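Local coordinates for protein retinol dehydratase (Spodoptera frugiperda, PDB 1FML) that belongs to the sulfotransferase 1 family, probably has sulfotransferase activity, and binds retinol, adenosine-3'-5'-diphosphate and calcium, at residues Gln80-Leu85 with Gln276-His281; Ile104-Phe109 with Thr163-Ser168; Pro32-Lys37 with Pro114-Glu119. One frame throughout, in Å; residues are numbered along the deposited sequence.

Interaction 3 opens first along the chain. Residues 32-37 meet residues 114-119, which closes a loop with 76 residues in between. Interaction 1 opens inside that loop at residues 80-85 and closes only at residues 276-281, so the two cross. Interaction 2 opens at residues 104-109 and closes at residues 163-168. It is nested inside interaction 1 and crosses interaction 3. Interaction 3 joins the loop before strand 35-38 to the region of helix 117-121. Interaction 2 lies at the edge of the parallel sheet, beside the retinol. Interaction 1 joins helices 76-87 and 272-281, on the other side of the chain's centre from interaction 3.

Interaction 1. Residues Gln80-Leu85 with Gln276-His281; sequences QELVWL and QRLCEH
Glu81 and His281 form a largely buried histidine-carboxylate hydrogen bond between two helices, on the anti side of the acid and tilted out of its plane. His281 NE2 donates to Glu81 OE1 over 2.9 Å. The N-H points almost straight at the oxygen, and the acceptor lies in the ring plane. Carboxylate and imidazole planes are 32° apart. The Glu81 chain turns at chi2 (60°), which swings its acid end round to the ring edge. The other oxygen, OE2, is held in a salt bridge with Arg102, so both ends of the carboxylate are gripped. With an alanine in place of Glu81, His281 NE2 and Arg102 would probably both be left without their acid partner, and the imidazole would be freer to turn. Helix 76-87 follows strand 66-70 of the parallel sheet, the strand-helix order of the P-loop NTPase clan. Helix 272-281 lies against it nearly antiparallel, at 147°, with the short axes 11.2 Å apart. Three leucines meet beside the polar pair. Leu85 CD1 packs against Leu278 CD2 at 3.4 Å, the two side chains passing in opposite directions. The same Leu85 methyl also comes obliquely to the imidazole, 3.5 Å from His281 CD2. Leu82 CD2 comes within 4.2 Å of Leu278 CD2. Ile259 and Ile262 of helix 255-266 pack on Leu278 and Leu82, and Phe92 meets the His281 ring edge-to-face.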
loop_
_atom_site.group_PDB
_atom_site.type_symbol
_atom_site.label_atom_id
_atom_site.label_comp_id
_atom_site.label_asym_id
_atom_site.label_seq_id
_atom_site.Cartn_x
_atom_site.Cartn_y
_atom_site.Cartn_z
ATOM N N GLN A 80 8.095 -6.346 -2.803
ATOM C CA GLN A 80 9.256 -5.455 -2.848
ATOM C C GLN A 80 10.551 -6.201 -2.554
ATOM O O GLN A 80 11.555 -6.029 -3.249
ATOM C CB GLN A 80 9.101 -4.314 -1.839
ATOM C CG GLN A 80 7.992 -3.338 -2.154
ATOM C CD GLN A 80 7.723 -2.375 -1.016
ATOM O OE1 GLN A 80 8.567 -1.551 -0.666
ATOM N NE2 GLN A 80 6.538 -2.478 -0.428
ATOM N N GLU A 81 10.521 -7.029 -1.516
ATOM C CA GLU A 81 11.690 -7.806 -1.116
ATOM C C GLU A 81 12.142 -8.768 -2.219
ATOM O O GLU A 81 13.335 -8.901 -2.477
ATOM C CB GLU A 81 11.378 -8.581 0.172
ATOM C CG GLU A 81 12.540 -9.346 0.771
ATOM C CD GLU A 81 13.710 -8.451 1.140
ATOM O OE1 GLU A 81 14.496 -8.832 2.032
ATOM O OE2 GLU A 81 13.855 -7.371 0.525
ATOM N N LEU A 82 11.188 -9.440 -2.864
ATOM C CA LEU A 82 11.505 -10.386 -3.930
ATOM C C LEU A 82 12.045 -9.649 -5.142
ATOM O O LEU A 82 13.096 -10.005 -5.677
ATOM C CB LEU A 82 10.264 -11.184 -4.343
ATOM C CG LEU A 82 9.727 -12.260 -3.392
ATOM C CD1 LEU A 82 8.501 -12.911 -4.027
ATOM C CD2 LEU A 82 10.785 -13.323 -3.114
ATOM N N VAL A 83 11.307 -8.624 -5.561
ATOM C CA VAL A 83 11.665 -7.813 -6.713
ATOM C C VAL A 83 13.041 -7.201 -6.544
ATOM O O VAL A 83 13.798 -7.108 -7.512
ATOM C CB VAL A 83 10.619 -6.695 -6.946
ATOM C CG1 VAL A 83 11.124 -5.693 -7.980
ATOM C CG2 VAL A 83 9.311 -7.309 -7.425
ATOM N N TRP A 84 13.372 -6.799 -5.319
ATOM C CA TRP A 84 14.671 -6.199 -5.069
ATOM C C TRP A 84 15.782 -7.227 -5.207
ATOM O O TRP A 84 16.769 -6.984 -5.890
ATOM C CB TRP A 84 14.733 -5.593 -3.678
ATOM C CG TRP A 84 15.858 -4.616 -3.524
ATOM C CD1 TRP A 84 15.814 -3.271 -3.756
ATOM C CD2 TRP A 84 17.191 -4.908 -3.115
ATOM N NE1 TRP A 84 17.034 -2.704 -3.513
ATOM C CE2 TRP A 84 17.903 -3.689 -3.118
ATOM C CE3 TRP A 84 17.858 -6.079 -2.746
ATOM C CZ2 TRP A 84 19.253 -3.608 -2.764
ATOM C CZ3 TRP A 84 19.198 -5.999 -2.394
ATOM C CH2 TRP A 84 19.881 -4.768 -2.406
ATOM N N LEU A 85 15.624 -8.373 -4.557
ATOM C CA LEU A 85 16.628 -9.431 -4.625
ATOM C C LEU A 85 16.885 -9.901 -6.057
ATOM O O LEU A 85 18.028 -9.987 -6.503
ATOM C CB LEU A 85 16.194 -10.616 -3.760
ATOM C CG LEU A 85 16.497 -10.428 -2.276
ATOM C CD1 LEU A 85 15.737 -11.443 -1.433
ATOM C CD2 LEU A 85 18.007 -10.556 -2.069
ATOM N N GLN A 276 14.169 -21.446 -4.658
ATOM C CA GLN A 276 14.039 -22.117 -3.377
ATOM C C GLN A 276 14.695 -21.296 -2.278
ATOM O O GLN A 276 14.145 -21.132 -1.183
ATOM C CB GLN A 276 14.687 -23.499 -3.461
ATOM C CG GLN A 276 13.764 -24.624 -3.039
ATOM C CD GLN A 276 13.607 -24.710 -1.540
ATOM O OE1 GLN A 276 12.621 -25.251 -1.040
ATOM N NE2 GLN A 276 14.586 -24.194 -0.810
ATOM N N ARG A 277 15.879 -20.782 -2.590
ATOM C CA ARG A 277 16.662 -19.970 -1.666
ATOM C C ARG A 277 15.873 -18.722 -1.274
ATOM O O ARG A 277 16.055 -18.171 -0.187
ATOM C CB ARG A 277 17.985 -19.590 -2.334
ATOM C CG ARG A 277 19.008 -18.934 -1.430
ATOM C CD ARG A 277 20.244 -18.570 -2.243
ATOM N NE ARG A 277 21.149 -17.671 -1.532
ATOM C CZ ARG A 277 22.103 -16.960 -2.126
ATOM N NH1 ARG A 277 22.276 -17.044 -3.437
ATOM N NH2 ARG A 277 22.877 -16.154 -1.415
ATOM N N LEU A 278 14.996 -18.280 -2.171
ATOM C CA LEU A 278 14.163 -17.115 -1.913
ATOM C C LEU A 278 12.956 -17.497 -1.072
ATOM O O LEU A 278 12.541 -16.732 -0.208
ATOM C CB LEU A 278 13.708 -16.494 -3.228
ATOM C CG LEU A 278 14.766 -15.607 -3.879
ATOM C CD1 LEU A 278 14.425 -15.338 -5.338
ATOM C CD2 LEU A 278 14.863 -14.308 -3.080
ATOM N N CYS A 279 12.401 -18.682 -1.324
ATOM C CA CYS A 279 11.244 -19.171 -0.572
ATOM C C CYS A 279 11.520 -19.216 0.925
ATOM O O CYS A 279 10.683 -18.813 1.732
ATOM C CB CYS A 279 10.848 -20.570 -1.037
ATOM S SG CYS A 279 10.128 -20.621 -2.663
ATOM N N GLU A 280 12.687 -19.724 1.300
ATOM C CA GLU A 280 13.031 -19.795 2.707
ATOM C C GLU A 280 13.157 -18.381 3.268
ATOM O O GLU A 280 12.769 -18.120 4.407
ATOM C CB GLU A 280 14.326 -20.595 2.887
ATOM C CG GLU A 280 15.435 -20.248 1.899
ATOM C CD GLU A 280 16.414 -21.401 1.675
ATOM O OE1 GLU A 280 17.458 -21.181 1.016
ATOM O OE2 GLU A 280 16.138 -22.527 2.149
ATOM N N HIS A 281 13.664 -17.465 2.446
ATOM C CA HIS A 281 13.851 -16.071 2.852
ATOM C C HIS A 281 12.532 -15.347 3.059
ATOM O O HIS A 281 12.481 -14.324 3.734
ATOM C CB HIS A 281 14.675 -15.315 1.799
ATOM C CG HIS A 281 14.886 -13.863 2.118
ATOM N ND1 HIS A 281 15.690 -13.437 3.153
ATOM C CD2 HIS A 281 14.372 -12.742 1.558
ATOM C CE1 HIS A 281 15.660 -12.116 3.216
ATOM N NE2 HIS A 281 14.867 -11.671 2.260
#

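Interaction 2. Residues Ile104-Phe109 with Thr163-Ser168; sequences IYLDGF and THLPLS. With RTL (retinol), chain E.
Asp107 OD1 accepts two hydrogen bonds from the facing segment. Thr163 OG1 donates over 2.7 Å, coming from above the carboxylate plane. The backbone N of His164 donates over 2.9 Å on the syn side, from the same face. With chi1 at 57°, the Asp107 CG sits between its own backbone N and carbonyl carbon, which turns the acid toward both donors. Thr163 OG1 in turn accepts from the backbone N of Leu165, an ST turn that fixes the hydroxyl. Beside this polar group, Leu165 CG rests on Asp107 CB, and Leu106 CD2 meets Leu165 CD1 at 3.6 Å, the two leucines crossing at about a right angle. The gripped backbone carries His164 to the retinol, which also bonds Lys162 NZ. His164 NE2 and retinol O1 share a hydrogen bond of 3.2 Å in the ring plane. Tyr105 OH lies at the same ring edge, 3.4 Å from His164 CD2, and also touches retinol C15. His164 ND1 is bonded to Ser70 O. A type I turn from Tyr105 to Gly108 begins in edge strand 104-105, which pairs with strand 160-163; helix 50-57 covers Leu106 and Leu165 through Ile56, and helix 146-151 touches Leu106 through Leu150.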
loop_
_atom_site.group_PDB
_atom_site.type_symbol
_atom_site.label_atom_id
_atom_site.label_comp_id
_atom_site.label_asym_id
_atom_site.label_seq_id
_atom_site.Cartn_x
_atom_site.Cartn_y
_atom_site.Cartn_z
ATOM N N ILE A 104 11.164 3.796 -2.858
ATOM C CA ILE A 104 10.590 5.105 -2.666
ATOM C C ILE A 104 9.077 4.982 -2.634
ATOM O O ILE A 104 8.450 4.633 -3.629
ATOM C CB ILE A 104 10.996 6.062 -3.782
ATOM C CG1 ILE A 104 12.466 6.436 -3.615
ATOM C CG2 ILE A 104 10.131 7.310 -3.745
ATOM C CD1 ILE A 104 12.972 7.379 -4.667
ATOM N N TYR A 105 8.504 5.263 -1.473
ATOM C CA TYR A 105 7.067 5.198 -1.269
ATOM C C TYR A 105 6.443 6.461 -1.875
ATOM O O TYR A 105 6.249 7.464 -1.193
ATOM C CB TYR A 105 6.810 5.127 0.232
ATOM C CG TYR A 105 5.409 4.788 0.661
ATOM C CD1 TYR A 105 5.079 4.781 1.998
ATOM C CD2 TYR A 105 4.408 4.523 -0.264
ATOM C CE1 TYR A 105 3.796 4.526 2.412
ATOM C CE2 TYR A 105 3.107 4.271 0.143
ATOM C CZ TYR A 105 2.811 4.277 1.483
ATOM O OH TYR A 105 1.525 4.057 1.922
ATOM N N LEU A 106 6.134 6.397 -3.166
ATOM C CA LEU A 106 5.555 7.514 -3.913
ATOM C C LEU A 106 4.475 8.332 -3.192
ATOM O O LEU A 106 4.639 9.537 -2.980
ATOM C CB LEU A 106 5.003 6.992 -5.243
ATOM C CG LEU A 106 4.419 7.975 -6.264
ATOM C CD1 LEU A 106 5.478 8.941 -6.754
ATOM C CD2 LEU A 106 3.877 7.185 -7.432
ATOM N N ASP A 107 3.378 7.684 -2.810
ATOM C CA ASP A 107 2.282 8.390 -2.158
ATOM C C ASP A 107 2.303 8.345 -0.643
ATOM O O ASP A 107 1.291 8.631 0.007
ATOM C CB ASP A 107 0.942 7.840 -2.653
ATOM C CG ASP A 107 0.795 6.348 -2.423
ATOM O OD1 ASP A 107 1.563 5.568 -3.022
ATOM O OD2 ASP A 107 -0.093 5.959 -1.638
ATOM N N GLY A 108 3.453 7.992 -0.075
ATOM C CA GLY A 108 3.562 7.903 1.371
ATOM C C GLY A 108 3.542 9.228 2.109
ATOM O O GLY A 108 3.385 9.253 3.321
ATOM N N PHE A 109 3.671 10.329 1.384
ATOM C CA PHE A 109 3.706 11.651 1.998
ATOM C C PHE A 109 2.351 12.208 2.404
ATOM O O PHE A 109 2.216 12.824 3.460
ATOM C CB PHE A 109 4.370 12.642 1.039
ATOM C CG PHE A 109 3.498 13.036 -0.120
ATOM C CD1 PHE A 109 2.663 14.148 -0.034
ATOM C CD2 PHE A 109 3.488 12.281 -1.287
ATOM C CE1 PHE A 109 1.824 14.509 -1.092
ATOM C CE2 PHE A 109 2.650 12.624 -2.360
ATOM C CZ PHE A 109 1.815 13.742 -2.262
ATOM N N THR A 163 3.976 2.107 -4.289
ATOM C CA THR A 163 2.840 3.010 -4.290
ATOM C C THR A 163 1.542 2.236 -4.171
ATOM O O THR A 163 1.487 1.039 -4.480
ATOM C CB THR A 163 2.806 3.833 -5.602
ATOM O OG1 THR A 163 1.675 4.719 -5.613
ATOM C CG2 THR A 163 2.715 2.893 -6.789
ATOM N N HIS A 164 0.507 2.928 -3.708
ATOM C CA HIS A 164 -0.816 2.350 -3.566
ATOM C C HIS A 164 -1.745 3.244 -4.376
ATOM O O HIS A 164 -2.942 3.341 -4.112
ATOM C CB HIS A 164 -1.245 2.315 -2.098
ATOM C CG HIS A 164 -0.417 1.402 -1.248
ATOM N ND1 HIS A 164 -0.273 0.054 -1.515
ATOM C CD2 HIS A 164 0.329 1.645 -0.144
ATOM C CE1 HIS A 164 0.527 -0.488 -0.616
ATOM N NE2 HIS A 164 0.907 0.455 0.226
ATOM N N LEU A 165 -1.165 3.906 -5.366
ATOM C CA LEU A 165 -1.915 4.789 -6.248
ATOM C C LEU A 165 -2.505 4.011 -7.416
ATOM O O LEU A 165 -1.857 3.129 -7.991
ATOM C CB LEU A 165 -0.999 5.878 -6.808
ATOM C CG LEU A 165 -0.564 7.012 -5.895
ATOM C CD1 LEU A 165 0.476 7.856 -6.602
ATOM C CD2 LEU A 165 -1.787 7.838 -5.514
ATOM N N PRO A 166 -3.750 4.319 -7.784
ATOM C CA PRO A 166 -4.349 3.601 -8.911
ATOM C C PRO A 166 -3.643 4.118 -10.149
ATOM O O PRO A 166 -3.059 5.191 -10.111
ATOM C CB PRO A 166 -5.803 4.039 -8.857
ATOM C CG PRO A 166 -5.688 5.453 -8.331
ATOM C CD PRO A 166 -4.684 5.308 -7.220
ATOM N N LEU A 167 -3.688 3.367 -11.240
ATOM C CA LEU A 167 -3.030 3.801 -12.464
ATOM C C LEU A 167 -3.524 5.181 -12.963
ATOM O O LEU A 167 -2.725 6.043 -13.333
ATOM C CB LEU A 167 -3.216 2.728 -13.547
ATOM C CG LEU A 167 -2.623 1.335 -13.254
ATOM C CD1 LEU A 167 -2.992 0.358 -14.374
ATOM C CD2 LEU A 167 -1.090 1.408 -13.110
ATOM N N SER A 168 -4.834 5.400 -12.941
ATOM C CA SER A 168 -5.405 6.660 -13.406
ATOM C C SER A 168 -4.805 7.945 -12.812
ATOM O O SER A 168 -5.011 9.042 -13.339
ATOM C CB SER A 168 -6.919 6.657 -13.176
ATOM O OG SER A 168 -7.231 6.468 -11.811
HETATM C C1 RTL E . 2.038 8.803 11.603
HETATM C C2 RTL E . 1.465 10.147 12.137
HETATM C C3 RTL E . 2.205 11.353 11.591
HETATM C C4 RTL E . 3.401 11.534 10.666
HETATM C C5 RTL E . 3.822 10.125 10.263
HETATM C C6 RTL E . 3.266 8.902 10.630
HETATM C C7 RTL E . 3.782 7.592 10.155
HETATM C C8 RTL E . 3.670 7.070 8.897
HETATM C C9 RTL E . 4.213 5.748 8.557
HETATM C C10 RTL E . 4.072 5.268 7.279
HETATM C C11 RTL E . 4.531 3.963 6.740
HETATM C C12 RTL E . 3.474 3.175 6.349
HETATM C C13 RTL E . 3.312 1.820 5.776
HETATM C C14 RTL E . 2.230 1.088 5.373
HETATM C C15 RTL E . 1.722 1.300 4.002
HETATM O O1 RTL E . 2.448 0.623 3.059
HETATM C C16 RTL E . 0.781 8.214 10.947
HETATM C C17 RTL E . 2.310 8.037 12.903
HETATM C C18 RTL E . 5.049 10.209 9.346
HETATM C C19 RTL E . 4.924 4.926 9.641
HETATM C C20 RTL E . 4.728 1.228 5.640
#

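Interaction 3. Residues Pro32-Lys37 with Pro114-Glu119; sequences PTTYVK and PEKQEE
Pro32 and Lys116 bury most of the surface in this small contact, and Glu119 adds a share at its margin. Lys116 NZ donates a hydrogen bond to Pro32 O, 2.7 Å away. The C=O...donor angle is 154°, and the amine is tilted 24° from the carbonyl plane. The lysine reaches this far because its chain is fully extended beyond CG. Its chi1 of -55° sets CG opposite the carbonyl carbon and starts the chain toward the proline. The methylenes also take part. Lys116 CD comes within 4.2 Å of Pro32 CB, and Lys116 CD and CE also lie close to Pro32 O. Past the bond, Lys116 NZ lies 3.8 Å from Thr34 CG2, the threonine side chain crossing the lysine at about a right angle. The hydroxyl of Thr34 is used by Arg47 NE instead. The next ring carbon of the proline meets the other partner. Pro32 CG is 3.5 Å from Glu119 O and 3.9 Å from Glu119 CB. The Glu119 side chain is poorly ordered, so its carboxylate position carries little weight. The contact joins the loop leading into strand 35-38 with the turn at Lys116 and the weakly bonded helix about 117-119. Nearby, Thr33 OG1 bonds Tyr120 OH and Ile111 O. Glu118, also within 114-119, binds calcium, as do Asn121 and Asp122 a little further on. The link across the two segments is thus a single hydrogen bond with proline packing beside it. The bond pairs a probably charged amine with a neutral backbone carbonyl, so residues 32-37 supply no acidic side chain to it.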
loop_
_atom_site.group_PDB
_atom_site.type_symbol
_atom_site.label_atom_id
_atom_site.label_comp_id
_atom_site.label_asym_id
_atom_site.label_seq_id
_atom_site.Cartn_x
_atom_site.Cartn_y
_atom_site.Cartn_z
ATOM N N PRO A 32 -5.822 13.998 12.475
ATOM C CA PRO A 32 -5.687 15.338 11.900
ATOM C C PRO A 32 -5.863 15.481 10.396
ATOM O O PRO A 32 -6.393 16.497 9.939
ATOM C CB PRO A 32 -4.295 15.768 12.354
ATOM C CG PRO A 32 -4.141 15.064 13.662
ATOM C CD PRO A 32 -4.656 13.690 13.323
ATOM N N THR A 33 -5.431 14.494 9.621
ATOM C CA THR A 33 -5.560 14.609 8.172
ATOM C C THR A 33 -6.957 14.243 7.680
ATOM O O THR A 33 -7.490 13.191 8.046
ATOM C CB THR A 33 -4.539 13.735 7.456
ATOM O OG1 THR A 33 -3.302 13.766 8.180
ATOM C CG2 THR A 33 -4.289 14.268 6.053
ATOM N N THR A 34 -7.546 15.112 6.852
ATOM C CA THR A 34 -8.897 14.891 6.322
ATOM C C THR A 34 -8.819 14.416 4.882
ATOM O O THR A 34 -7.785 14.588 4.241
ATOM C CB THR A 34 -9.752 16.180 6.385
ATOM O OG1 THR A 34 -9.377 17.064 5.324
ATOM C CG2 THR A 34 -9.547 16.887 7.723
ATOM N N TYR A 35 -9.901 13.817 4.376
ATOM C CA TYR A 35 -9.923 13.301 3.003
ATOM C C TYR A 35 -10.606 14.187 1.969
ATOM O O TYR A 35 -11.259 15.171 2.300
ATOM C CB TYR A 35 -10.602 11.938 2.938
ATOM C CG TYR A 35 -9.895 10.803 3.626
ATOM C CD1 TYR A 35 -10.310 10.364 4.886
ATOM C CD2 TYR A 35 -8.866 10.106 2.990
ATOM C CE1 TYR A 35 -9.727 9.244 5.492
ATOM C CE2 TYR A 35 -8.274 8.988 3.589
ATOM C CZ TYR A 35 -8.720 8.561 4.838
ATOM O OH TYR A 35 -8.202 7.423 5.401
ATOM N N VAL A 36 -10.460 13.786 0.707
ATOM C CA VAL A 36 -11.030 14.473 -0.455
ATOM C C VAL A 36 -11.138 13.449 -1.592
ATOM O O VAL A 36 -10.234 12.639 -1.761
ATOM C CB VAL A 36 -10.108 15.633 -0.909
ATOM C CG1 VAL A 36 -10.445 16.044 -2.317
ATOM C CG2 VAL A 36 -10.248 16.818 0.033
ATOM N N LYS A 37 -12.232 13.489 -2.358
ATOM C CA LYS A 37 -12.461 12.547 -3.467
ATOM C C LYS A 37 -11.827 13.049 -4.756
ATOM O O LYS A 37 -12.193 14.096 -5.276
ATOM C CB LYS A 37 -13.958 12.350 -3.702
ATOM C CG LYS A 37 -14.723 11.818 -2.516
ATOM C CD LYS A 37 -15.166 10.388 -2.758
ATOM C CE LYS A 37 -16.233 9.971 -1.756
ATOM N NZ LYS A 37 -16.597 8.533 -1.882
ATOM N N PRO A 114 1.768 19.047 7.224
ATOM C CA PRO A 114 2.660 19.929 7.984
ATOM C C PRO A 114 1.950 21.012 8.784
ATOM O O PRO A 114 2.306 21.281 9.929
ATOM C CB PRO A 114 3.571 20.509 6.905
ATOM C CG PRO A 114 3.615 19.437 5.888
ATOM C CD PRO A 114 2.168 19.023 5.806
ATOM N N GLU A 115 0.949 21.629 8.172
ATOM C CA GLU A 115 0.192 22.691 8.816
ATOM C C GLU A 115 -0.466 22.224 10.120
ATOM O O GLU A 115 -1.008 23.033 10.877
ATOM C CB GLU A 115 -0.870 23.216 7.843
ATOM C CG GLU A 115 -1.598 24.472 8.306
ATOM C CD GLU A 115 -2.584 24.996 7.271
ATOM O OE1 GLU A 115 -3.252 26.019 7.547
ATOM O OE2 GLU A 115 -2.690 24.386 6.183
ATOM N N LYS A 116 -0.403 20.928 10.398
ATOM C CA LYS A 116 -1.023 20.398 11.608
ATOM C C LYS A 116 -0.076 19.636 12.540
ATOM O O LYS A 116 -0.517 18.812 13.349
ATOM C CB LYS A 116 -2.189 19.491 11.221
ATOM C CG LYS A 116 -3.209 20.152 10.325
ATOM C CD LYS A 116 -4.349 19.203 10.014
ATOM C CE LYS A 116 -5.330 19.821 9.027
ATOM N NZ LYS A 116 -6.401 18.865 8.616
ATOM N N GLN A 117 1.218 19.920 12.440
ATOM C CA GLN A 117 2.214 19.245 13.262
ATOM C C GLN A 117 1.744 19.046 14.701
ATOM O O GLN A 117 1.669 17.924 15.185
ATOM C CB GLN A 117 3.523 20.036 13.259
ATOM C CG GLN A 117 4.772 19.171 13.174
ATOM C CD GLN A 117 6.049 19.975 13.304
ATOM O OE1 GLN A 117 6.426 20.380 14.399
ATOM N NE2 GLN A 117 6.716 20.219 12.184
ATOM N N GLU A 118 1.417 20.139 15.381
ATOM C CA GLU A 118 0.985 20.064 16.772
ATOM C C GLU A 118 -0.072 19.005 17.058
ATOM O O GLU A 118 0.046 18.245 18.009
ATOM C CB GLU A 118 0.437 21.421 17.258
ATOM C CG GLU A 118 1.457 22.529 17.486
ATOM C CD GLU A 118 1.880 23.215 16.207
ATOM O OE1 GLU A 118 2.494 24.304 16.290
ATOM O OE2 GLU A 118 1.604 22.666 15.120
ATOM N N GLU A 119 -1.116 18.975 16.241
ATOM C CA GLU A 119 -2.218 18.046 16.449
ATOM C C GLU A 119 -1.892 16.582 16.295
ATOM O O GLU A 119 -2.676 15.737 16.716
ATOM C CB GLU A 119 -3.367 18.392 15.513
ATOM C CG GLU A 119 -3.918 19.767 15.750
ATOM C CD GLU A 119 -4.125 20.521 14.463
ATOM O OE1 GLU A 119 -4.992 20.108 13.662
ATOM O OE2 GLU A 119 -3.410 21.523 14.251
#